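Local structure of D-hydantoinase (Ralstonia pickettii, 1NFG) at residues T263-L268 with F285-R290; I42-R47 with I390-P395; F376-T381 with K448-R453. The protein probably catalyses the stereospecific hydrolysis of the cyclic amide bond in D-hydantoin derivatives, as a TIM-barrel metallohydrolase that binds two zinc ions per subunit. All coordinates share one frame; numbering follows the deposited sequence.

Interaction 1 of 3, residues T263-L268 with F285-R290; sequences THYLYL and FTPPAR
His-264 turns the edge of its imidazole onto the face of Phe-285 in a T-shaped pair: the ring planes lie at 75°, the centroids are 4.5 Å apart, and His-264 CD2 stands over the middle of the phenyl ring, 3.4 Å from Phe-285 CE1. His-264 CG sits between its backbone N and carbonyl carbon (chi1 49°), which swings CD2 toward Phe-285. The same carbon also lies over the centre of the Tyr-265 ring, so it is flanked by two aromatic faces. The Tyr-265 and Phe-285 rings are nearly perpendicular but meet obliquely, closest at Tyr-265 CE1 and Phe-285 CE1 (3.7 Å). Leu-268 borders the aromatic cluster, its CD1 at the rim of the phenyl ring, 3.7 Å from Phe-285 CE2. Tyr-265 OH donates to Pro-287 O at 2.8 Å, the donor tilted 18° from the carbonyl plane. A water joins Leu-268 O to Arg-290 N, and the Arg-290 guanidinium pairs with Glu-215. Pro-287 follows a cis peptide, and Thr-286 before it, hydrogen-bonded to Asn-335, is inferred to bind substrate. The contact is chiefly aromatic and buried; the phenol bond holds Pro-287 O and the water links backbone atoms of both segments, beside the probable substrate site.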
loop_
_atom_site.group_PDB
_atom_site.type_symbol
_atom_site.label_atom_id
_atom_site.label_comp_id
_atom_site.label_asym_id
_atom_site.label_seq_id
_atom_site.Cartn_x
_atom_site.Cartn_y
_atom_site.Cartn_z
ATOM N N THR A 263 24.715 -6.209 -9.048
ATOM C CA THR A 263 24.703 -6.725 -10.399
ATOM C C THR A 263 23.924 -8.015 -10.615
ATOM O O THR A 263 22.987 -8.046 -11.415
ATOM C CB THR A 263 26.135 -6.939 -10.883
ATOM O OG1 THR A 263 26.938 -5.816 -10.486
ATOM C CG2 THR A 263 26.170 -7.093 -12.398
ATOM N N HIS A 264 24.300 -9.078 -9.905
ATOM C CA HIS A 264 23.644 -10.375 -10.089
ATOM C C HIS A 264 22.142 -10.414 -9.808
ATOM O O HIS A 264 21.442 -11.303 -10.294
ATOM C CB HIS A 264 24.371 -11.472 -9.287
ATOM C CG HIS A 264 24.650 -11.107 -7.863
ATOM N ND1 HIS A 264 25.477 -10.063 -7.512
ATOM C CD2 HIS A 264 24.200 -11.640 -6.703
ATOM C CE1 HIS A 264 25.522 -9.966 -6.194
ATOM N NE2 HIS A 264 24.756 -10.910 -5.680
ATOM N N TYR A 265 21.642 -9.455 -9.040
ATOM C CA TYR A 265 20.217 -9.416 -8.748
ATOM C C TYR A 265 19.429 -8.810 -9.907
ATOM O O TYR A 265 18.204 -8.700 -9.847
ATOM C CB TYR A 265 19.969 -8.641 -7.457
ATOM C CG TYR A 265 20.537 -9.358 -6.258
ATOM C CD1 TYR A 265 20.103 -10.642 -5.922
ATOM C CD2 TYR A 265 21.533 -8.773 -5.475
ATOM C CE1 TYR A 265 20.646 -11.326 -4.841
ATOM C CE2 TYR A 265 22.083 -9.448 -4.388
ATOM C CZ TYR A 265 21.635 -10.724 -4.077
ATOM O OH TYR A 265 22.173 -11.391 -2.998
ATOM N N LEU A 266 20.140 -8.425 -10.964
ATOM C CA LEU A 266 19.514 -7.856 -12.153
ATOM C C LEU A 266 19.641 -8.852 -13.303
ATOM O O LEU A 266 19.152 -8.604 -14.405
ATOM C CB LEU A 266 20.215 -6.560 -12.566
ATOM C CG LEU A 266 20.300 -5.391 -11.588
ATOM C CD1 LEU A 266 21.183 -4.317 -12.188
ATOM C CD2 LEU A 266 18.910 -4.841 -11.296
ATOM N N TYR A 267 20.282 -9.986 -13.043
ATOM C CA TYR A 267 20.513 -10.960 -14.093
ATOM C C TYR A 267 20.285 -12.419 -13.753
ATOM O O TYR A 267 19.934 -13.208 -14.627
ATOM C CB TYR A 267 21.949 -10.805 -14.605
ATOM C CG TYR A 267 22.192 -9.532 -15.380
ATOM C CD1 TYR A 267 21.824 -9.434 -16.718
ATOM C CD2 TYR A 267 22.777 -8.420 -14.773
ATOM C CE1 TYR A 267 22.027 -8.270 -17.437
ATOM C CE2 TYR A 267 22.984 -7.244 -15.485
ATOM C CZ TYR A 267 22.605 -7.178 -16.822
ATOM O OH TYR A 267 22.797 -6.023 -17.550
ATOM N N LEU A 268 20.496 -12.794 -12.498
ATOM C CA LEU A 268 20.343 -14.192 -12.119
ATOM C C LEU A 268 19.025 -14.501 -11.428
ATOM O O LEU A 268 18.390 -13.621 -10.849
ATOM C CB LEU A 268 21.525 -14.606 -11.239
ATOM C CG LEU A 268 22.892 -14.218 -11.824
ATOM C CD1 LEU A 268 23.995 -14.738 -10.928
ATOM C CD2 LEU A 268 23.051 -14.786 -13.226
ATOM N N PHE A 285 24.516 -17.454 -3.345
ATOM C CA PHE A 285 24.887 -16.209 -2.687
ATOM C C PHE A 285 23.671 -15.758 -1.895
ATOM O O PHE A 285 22.571 -16.277 -2.093
ATOM C CB PHE A 285 25.327 -15.146 -3.698
ATOM C CG PHE A 285 24.462 -15.062 -4.915
ATOM C CD1 PHE A 285 23.194 -14.502 -4.850
ATOM C CD2 PHE A 285 24.925 -15.540 -6.137
ATOM C CE1 PHE A 285 22.403 -14.419 -5.983
ATOM C CE2 PHE A 285 24.143 -15.461 -7.274
ATOM C CZ PHE A 285 22.879 -14.900 -7.201
ATOM N N THR A 286 23.872 -14.801 -0.998
ATOM C CA THR A 286 22.798 -14.334 -0.141
ATOM C C THR A 286 22.606 -12.820 -0.139
ATOM O O THR A 286 23.579 -12.071 -0.104
ATOM C CB THR A 286 23.061 -14.810 1.303
ATOM O OG1 THR A 286 23.078 -16.242 1.330
ATOM C CG2 THR A 286 21.999 -14.286 2.257
ATOM N N PRO A 287 21.342 -12.354 -0.177
ATOM C CA PRO A 287 20.136 -13.187 -0.228
ATOM C C PRO A 287 20.102 -14.010 -1.509
ATOM O O PRO A 287 20.877 -13.762 -2.434
ATOM C CB PRO A 287 19.015 -12.163 -0.142
ATOM C CG PRO A 287 19.591 -11.143 0.781
ATOM C CD PRO A 287 20.992 -10.976 0.218
ATOM N N PRO A 288 19.199 -14.996 -1.587
ATOM C CA PRO A 288 19.092 -15.855 -2.771
ATOM C C PRO A 288 18.679 -15.136 -4.047
ATOM O O PRO A 288 18.017 -14.099 -4.003
ATOM C CB PRO A 288 18.035 -16.889 -2.364
ATOM C CG PRO A 288 18.008 -16.826 -0.879
ATOM C CD PRO A 288 18.180 -15.366 -0.592
ATOM N N ALA A 289 19.067 -15.709 -5.183
ATOM C CA ALA A 289 18.694 -15.165 -6.479
ATOM C C ALA A 289 17.169 -15.234 -6.524
ATOM O O ALA A 289 16.574 -16.228 -6.101
ATOM C CB ALA A 289 19.284 -16.011 -7.585
ATOM N N ARG A 290 16.538 -14.187 -7.041
ATOM C CA ARG A 290 15.085 -14.141 -7.109
ATOM C C ARG A 290 14.496 -14.575 -8.452
ATOM O O ARG A 290 14.880 -15.606 -9.001
ATOM C CB ARG A 290 14.621 -12.734 -6.752
ATOM C CG ARG A 290 15.147 -12.254 -5.407
ATOM C CD ARG A 290 14.881 -13.279 -4.316
ATOM N NE ARG A 290 15.108 -12.730 -2.983
ATOM C CZ ARG A 290 15.048 -13.443 -1.862
ATOM N NH1 ARG A 290 14.769 -14.741 -1.909
ATOM N NH2 ARG A 290 15.264 -12.854 -0.693
HETATM O O HOH W 1 17.916 -12.303 -8.491
#

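Interaction 2 of 3, residues I42-R47 with I390-P395; sequences IDAAGR and IVLWDP
Asp-394 OD1 is gripped by two backbone N-H groups, those of Glu-396 and Ala-397, which fix the carboxylate just before the chain turns a corner at Pro-395. Its other oxygen, OD2, looks toward Arg-47, but Arg-47 NE remains 4.1 Å from Asp-394 OD2, too long for a salt bridge, with the guanidinium and carboxylate planes 47° apart. What touches is the aliphatic stem of the arginine: Arg-47 CB lies 3.1 Å from Trp-393 O, and Arg-47 CG 4.1 Å from Asp-394 CA. The straight chain (chi2 176°) takes the guanidinium past Asp-394 toward its stronger partner, Glu-437. A type II turn from Ala-44 to Arg-47, closed by Arg-47 N to Ala-44 O (2.8 Å), brings the chain here, with Gly-46 at positive phi. Overlapping its start, Asp-43 OD1 accepts from Ala-45 N at 3.0 Å (146°), an Asx turn. Farther back, Ile-42 CG2 meets Leu-392 CD1 at 3.6 Å, and Ala-44 CB is a looser neighbour of the same methyl, at 4.5 Å. Strand 40-43 and strand 390-400 thus pack through apolar side chains, typical of the small beta-sandwich domain that N-terminal strands and strands following the amidohydrolase barrel build beside it.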
loop_
_atom_site.group_PDB
_atom_site.type_symbol
_atom_site.label_atom_id
_atom_site.label_comp_id
_atom_site.label_asym_id
_atom_site.label_seq_id
_atom_site.Cartn_x
_atom_site.Cartn_y
_atom_site.Cartn_z
ATOM N N ILE A 42 46.664 10.515 -24.717
ATOM C CA ILE A 42 45.852 9.354 -25.035
ATOM C C ILE A 42 44.740 9.770 -25.988
ATOM O O ILE A 42 44.101 10.811 -25.803
ATOM C CB ILE A 42 45.248 8.735 -23.766
ATOM C CG1 ILE A 42 46.373 8.254 -22.842
ATOM C CG2 ILE A 42 44.324 7.586 -24.142
ATOM C CD1 ILE A 42 45.898 7.728 -21.491
ATOM N N ASP A 43 44.530 8.959 -27.018
ATOM C CA ASP A 43 43.505 9.237 -28.008
ATOM C C ASP A 43 42.227 8.480 -27.657
ATOM O O ASP A 43 42.116 7.279 -27.913
ATOM C CB ASP A 43 43.988 8.809 -29.392
ATOM C CG ASP A 43 43.204 9.466 -30.509
ATOM O OD1 ASP A 43 42.012 9.777 -30.301
ATOM O OD2 ASP A 43 43.778 9.662 -31.598
ATOM N N ALA A 44 41.266 9.191 -27.076
ATOM C CA ALA A 44 39.995 8.588 -26.683
ATOM C C ALA A 44 38.954 8.680 -27.798
ATOM O O ALA A 44 37.754 8.597 -27.547
ATOM C CB ALA A 44 39.470 9.261 -25.422
ATOM N N ALA A 45 39.423 8.846 -29.029
ATOM C CA ALA A 45 38.534 8.945 -30.181
ATOM C C ALA A 45 37.518 7.805 -30.195
ATOM O O ALA A 45 37.873 6.638 -30.004
ATOM C CB ALA A 45 39.351 8.931 -31.472
ATOM N N GLY A 46 36.255 8.155 -30.422
ATOM C CA GLY A 46 35.202 7.158 -30.473
ATOM C C GLY A 46 34.941 6.458 -29.151
ATOM O O GLY A 46 34.273 5.422 -29.113
ATOM N N ARG A 47 35.456 7.023 -28.063
ATOM C CA ARG A 47 35.273 6.426 -26.749
ATOM C C ARG A 47 34.732 7.396 -25.713
ATOM O O ARG A 47 34.837 8.616 -25.858
ATOM C CB ARG A 47 36.593 5.841 -26.260
ATOM C CG ARG A 47 37.071 4.649 -27.064
ATOM C CD ARG A 47 38.422 4.192 -26.565
ATOM N NE ARG A 47 38.853 2.945 -27.185
ATOM C CZ ARG A 47 40.006 2.343 -26.906
ATOM N NH1 ARG A 47 40.834 2.883 -26.021
ATOM N NH2 ARG A 47 40.328 1.202 -27.505
ATOM N N ILE A 390 39.990 7.559 -14.040
ATOM C CA ILE A 390 39.253 7.539 -15.288
ATOM C C ILE A 390 39.163 6.198 -15.997
ATOM O O ILE A 390 40.046 5.357 -15.869
ATOM C CB ILE A 390 39.895 8.559 -16.250
ATOM C CG1 ILE A 390 39.777 9.957 -15.648
ATOM C CG2 ILE A 390 39.256 8.488 -17.631
ATOM C CD1 ILE A 390 40.549 10.996 -16.413
ATOM N N VAL A 391 38.081 6.016 -16.749
ATOM C CA VAL A 391 37.872 4.803 -17.525
ATOM C C VAL A 391 37.540 5.226 -18.940
ATOM O O VAL A 391 36.626 6.027 -19.149
ATOM C CB VAL A 391 36.682 3.969 -17.019
ATOM C CG1 VAL A 391 36.587 2.670 -17.814
ATOM C CG2 VAL A 391 36.834 3.689 -15.546
ATOM N N LEU A 392 38.288 4.705 -19.907
ATOM C CA LEU A 392 38.043 5.013 -21.307
ATOM C C LEU A 392 37.241 3.842 -21.854
ATOM O O LEU A 392 37.766 2.740 -22.050
ATOM C CB LEU A 392 39.365 5.192 -22.055
ATOM C CG LEU A 392 40.229 6.314 -21.459
ATOM C CD1 LEU A 392 41.395 6.594 -22.387
ATOM C CD2 LEU A 392 39.393 7.584 -21.254
ATOM N N TRP A 393 35.957 4.105 -22.083
ATOM C CA TRP A 393 35.001 3.104 -22.537
ATOM C C TRP A 393 34.766 3.072 -24.044
ATOM O O TRP A 393 34.604 4.109 -24.685
ATOM C CB TRP A 393 33.679 3.352 -21.801
ATOM C CG TRP A 393 32.783 2.157 -21.660
ATOM C CD1 TRP A 393 31.881 1.687 -22.575
ATOM C CD2 TRP A 393 32.708 1.275 -20.534
ATOM N NE1 TRP A 393 31.251 0.566 -22.087
ATOM C CE2 TRP A 393 31.740 0.293 -20.836
ATOM C CE3 TRP A 393 33.366 1.220 -19.297
ATOM C CZ2 TRP A 393 31.415 -0.737 -19.944
ATOM C CZ3 TRP A 393 33.042 0.199 -18.412
ATOM C CH2 TRP A 393 32.074 -0.766 -18.741
ATOM N N ASP A 394 34.758 1.866 -24.601
ATOM C CA ASP A 394 34.509 1.669 -26.027
ATOM C C ASP A 394 33.084 1.140 -26.119
ATOM O O ASP A 394 32.847 -0.053 -25.937
ATOM C CB ASP A 394 35.464 0.624 -26.606
ATOM C CG ASP A 394 35.318 0.473 -28.111
ATOM O OD1 ASP A 394 34.198 0.669 -28.634
ATOM O OD2 ASP A 394 36.330 0.146 -28.768
ATOM N N PRO A 395 32.114 2.022 -26.404
ATOM C CA PRO A 395 30.709 1.619 -26.507
ATOM C C PRO A 395 30.369 0.601 -27.592
ATOM O O PRO A 395 29.352 -0.080 -27.497
ATOM C CB PRO A 395 29.989 2.950 -26.710
ATOM C CG PRO A 395 30.989 3.744 -27.477
ATOM C CD PRO A 395 32.273 3.447 -26.739
#

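Interaction 3 of 3, residues F376-T381 with K448-R453; sequences FPQKGT and KFLKRR
Arg-453 reaches across to the carbonyl of Phe-376 and brings both terminal nitrogens to one oxygen. NH2 of Arg-453 gives the stronger hydrogen bond to Phe-376 O, 2.7 Å long, while NH1 of Arg-453 gives a weak one at 3.0 Å to the same oxygen. The oxygen lies at the edge of the guanidinium, near its plane, yet NH2 stands above the carbonyl plane, 54° out of it and not on a lone pair. A bend at chi3 (-53°), after an extended start at chi2, turns the guanidinium toward the carbonyl. A water takes weak hydrogen bonds from Arg-453 NH1 and Phe-376 N. Phe-376 is joined to Pro-377 by a cis peptide, and Pro-377 CB lies over the centre of the phenyl ring, 3.7 Å above its plane. Gly-15 of the second subunit also packs on Phe-376.

In the other half Leu-450 packs against the amide of Gln-378 and the aliphatic part of Lys-379: CD2 of Leu-450 is 3.6 Å from Gln-378 NE2 and 3.9 Å from Lys-379 CE. Gln-378 CG lies opposite its backbone N (chi1 -176°), and the extended chain carries the amide out to Leu-450, where NE2 is held by Asp-387. Lys-379 is bent at chi2 and then straight, passing its methylene groups beside the leucine before NZ enters salt bridges with Asp-389, Asp-387 and Asp-118. Three carboxylates so close together would be expected to favour the charged lysine.

Leu-450 pairs by backbone with Tyr-119 of strand 118-124 and touches Thr-87 of strand 85-93. The arrangement is that of a C-terminal tail laid, without regular structure of its own, against strands of the TIM barrel and fastened to the loop between helix 358-372 and strand 390-400.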
loop_
_atom_site.group_PDB
_atom_site.type_symbol
_atom_site.label_atom_id
_atom_site.label_comp_id
_atom_site.label_asym_id
_atom_site.label_seq_id
_atom_site.Cartn_x
_atom_site.Cartn_y
_atom_site.Cartn_z
ATOM N N PHE A 376 33.117 12.282 -2.235
ATOM C CA PHE A 376 32.781 13.247 -3.279
ATOM C C PHE A 376 33.140 14.647 -2.804
ATOM O O PHE A 376 32.901 14.988 -1.650
ATOM C CB PHE A 376 31.276 13.130 -3.584
ATOM C CG PHE A 376 30.758 14.124 -4.583
ATOM C CD1 PHE A 376 30.326 15.382 -4.176
ATOM C CD2 PHE A 376 30.688 13.796 -5.936
ATOM C CE1 PHE A 376 29.826 16.310 -5.113
ATOM C CE2 PHE A 376 30.194 14.711 -6.876
ATOM C CZ PHE A 376 29.762 15.969 -6.459
ATOM N N PRO A 377 33.688 15.492 -3.696
ATOM C CA PRO A 377 33.987 15.224 -5.109
ATOM C C PRO A 377 35.395 14.732 -5.460
ATOM O O PRO A 377 35.735 14.643 -6.648
ATOM C CB PRO A 377 33.667 16.553 -5.772
ATOM C CG PRO A 377 34.143 17.525 -4.760
ATOM C CD PRO A 377 33.659 16.947 -3.443
ATOM N N GLN A 378 36.211 14.415 -4.452
ATOM C CA GLN A 378 37.563 13.920 -4.724
ATOM C C GLN A 378 37.444 12.734 -5.666
ATOM O O GLN A 378 38.217 12.593 -6.612
ATOM C CB GLN A 378 38.270 13.465 -3.443
ATOM C CG GLN A 378 39.720 13.027 -3.692
ATOM C CD GLN A 378 40.375 12.332 -2.503
ATOM O OE1 GLN A 378 40.205 12.747 -1.354
ATOM N NE2 GLN A 378 41.145 11.282 -2.781
ATOM N N LYS A 379 36.468 11.877 -5.390
ATOM C CA LYS A 379 36.208 10.701 -6.210
ATOM C C LYS A 379 34.787 10.846 -6.752
ATOM O O LYS A 379 34.034 11.702 -6.280
ATOM C CB LYS A 379 36.301 9.427 -5.364
ATOM C CG LYS A 379 37.648 9.197 -4.695
ATOM C CD LYS A 379 38.715 8.773 -5.689
ATOM C CE LYS A 379 40.017 8.477 -4.967
ATOM N NZ LYS A 379 41.110 8.103 -5.896
ATOM N N GLY A 380 34.428 10.037 -7.750
ATOM C CA GLY A 380 33.075 10.101 -8.273
ATOM C C GLY A 380 32.820 10.592 -9.685
ATOM O O GLY A 380 32.233 9.872 -10.489
ATOM N N THR A 381 33.234 11.813 -10.000
ATOM C CA THR A 381 32.994 12.349 -11.331
ATOM C C THR A 381 34.268 12.701 -12.059
ATOM O O THR A 381 35.337 12.159 -11.784
ATOM C CB THR A 381 32.161 13.634 -11.278
ATOM O OG1 THR A 381 32.818 14.578 -10.428
ATOM C CG2 THR A 381 30.785 13.360 -10.729
ATOM N N LYS A 448 45.826 3.420 -2.555
ATOM C CA LYS A 448 45.965 4.062 -1.259
ATOM C C LYS A 448 44.650 4.057 -0.490
ATOM O O LYS A 448 43.566 4.036 -1.075
ATOM C CB LYS A 448 46.459 5.503 -1.423
ATOM C CG LYS A 448 47.813 5.622 -2.112
ATOM C CD LYS A 448 48.833 4.646 -1.512
ATOM C CE LYS A 448 50.194 4.698 -2.211
ATOM N NZ LYS A 448 50.967 5.901 -1.800
ATOM N N PHE A 449 44.753 4.067 0.832
ATOM C CA PHE A 449 43.581 4.078 1.692
ATOM C C PHE A 449 42.915 5.459 1.638
ATOM O O PHE A 449 43.591 6.477 1.454
ATOM C CB PHE A 449 43.991 3.747 3.129
ATOM C CG PHE A 449 42.868 3.839 4.112
ATOM C CD1 PHE A 449 41.932 2.813 4.217
ATOM C CD2 PHE A 449 42.722 4.970 4.910
ATOM C CE1 PHE A 449 40.868 2.918 5.101
ATOM C CE2 PHE A 449 41.662 5.087 5.798
ATOM C CZ PHE A 449 40.732 4.060 5.896
ATOM N N LEU A 450 41.595 5.489 1.804
ATOM C CA LEU A 450 40.846 6.738 1.765
ATOM C C LEU A 450 40.123 7.028 3.064
ATOM O O LEU A 450 39.270 6.249 3.492
ATOM C CB LEU A 450 39.812 6.690 0.644
ATOM C CG LEU A 450 40.331 6.695 -0.789
ATOM C CD1 LEU A 450 39.290 6.115 -1.727
ATOM C CD2 LEU A 450 40.685 8.121 -1.176
ATOM N N LYS A 451 40.467 8.137 3.705
ATOM C CA LYS A 451 39.778 8.516 4.928
ATOM C C LYS A 451 38.490 9.140 4.421
ATOM O O LYS A 451 38.490 10.265 3.917
ATOM C CB LYS A 451 40.578 9.546 5.726
ATOM C CG LYS A 451 41.830 8.990 6.385
ATOM C CD LYS A 451 42.592 10.072 7.159
ATOM C CE LYS A 451 41.735 10.715 8.245
ATOM N NZ LYS A 451 42.443 11.835 8.934
ATOM N N ARG A 452 37.395 8.397 4.532
ATOM C CA ARG A 452 36.100 8.872 4.061
ATOM C C ARG A 452 35.455 9.844 5.040
ATOM O O ARG A 452 35.715 9.804 6.240
ATOM C CB ARG A 452 35.202 7.664 3.760
ATOM C CG ARG A 452 35.862 6.735 2.750
ATOM C CD ARG A 452 35.082 5.487 2.409
ATOM N NE ARG A 452 34.749 4.685 3.580
ATOM C CZ ARG A 452 33.648 4.856 4.304
ATOM N NH1 ARG A 452 32.784 5.800 3.962
ATOM N NH2 ARG A 452 33.414 4.096 5.368
ATOM N N ARG A 453 34.626 10.731 4.503
ATOM C CA ARG A 453 33.954 11.756 5.286
ATOM C C ARG A 453 32.752 11.228 6.060
ATOM O O ARG A 453 32.202 10.180 5.732
ATOM C CB ARG A 453 33.532 12.889 4.356
ATOM C CG ARG A 453 33.684 14.272 4.953
ATOM C CD ARG A 453 33.416 15.355 3.917
ATOM N NE ARG A 453 34.227 15.160 2.720
ATOM C CZ ARG A 453 33.730 14.891 1.516
ATOM N NH1 ARG A 453 32.416 14.791 1.345
ATOM N NH2 ARG A 453 34.545 14.706 0.482
HETATM O O HOH W 2 30.594 13.131 -0.112
#

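Interaction 1 is wholly buried, whereas interactions 2 and 3 are partly exposed. Interaction 1 stays within the long loop between strand 257-262 and helix 292-303, beside the zinc site, and relies on aromatic rings. The others lie away from the annotated sites. Interaction 2 joins distant parts of the chain with aliphatic contacts and an arginine stem; interaction 3 combines a guanidinium on a backbone carbonyl with leucine packing on Gln-378 and Lys-379. The latter two are neighbours along the chain: loop 376-381 precedes strand 390-400, and their nearest atoms are about 6 Å apart, with alternating segments. Interactions 1 and 3 lie on opposite sides of the chain's centre, their nearest atoms about 17 Å apart.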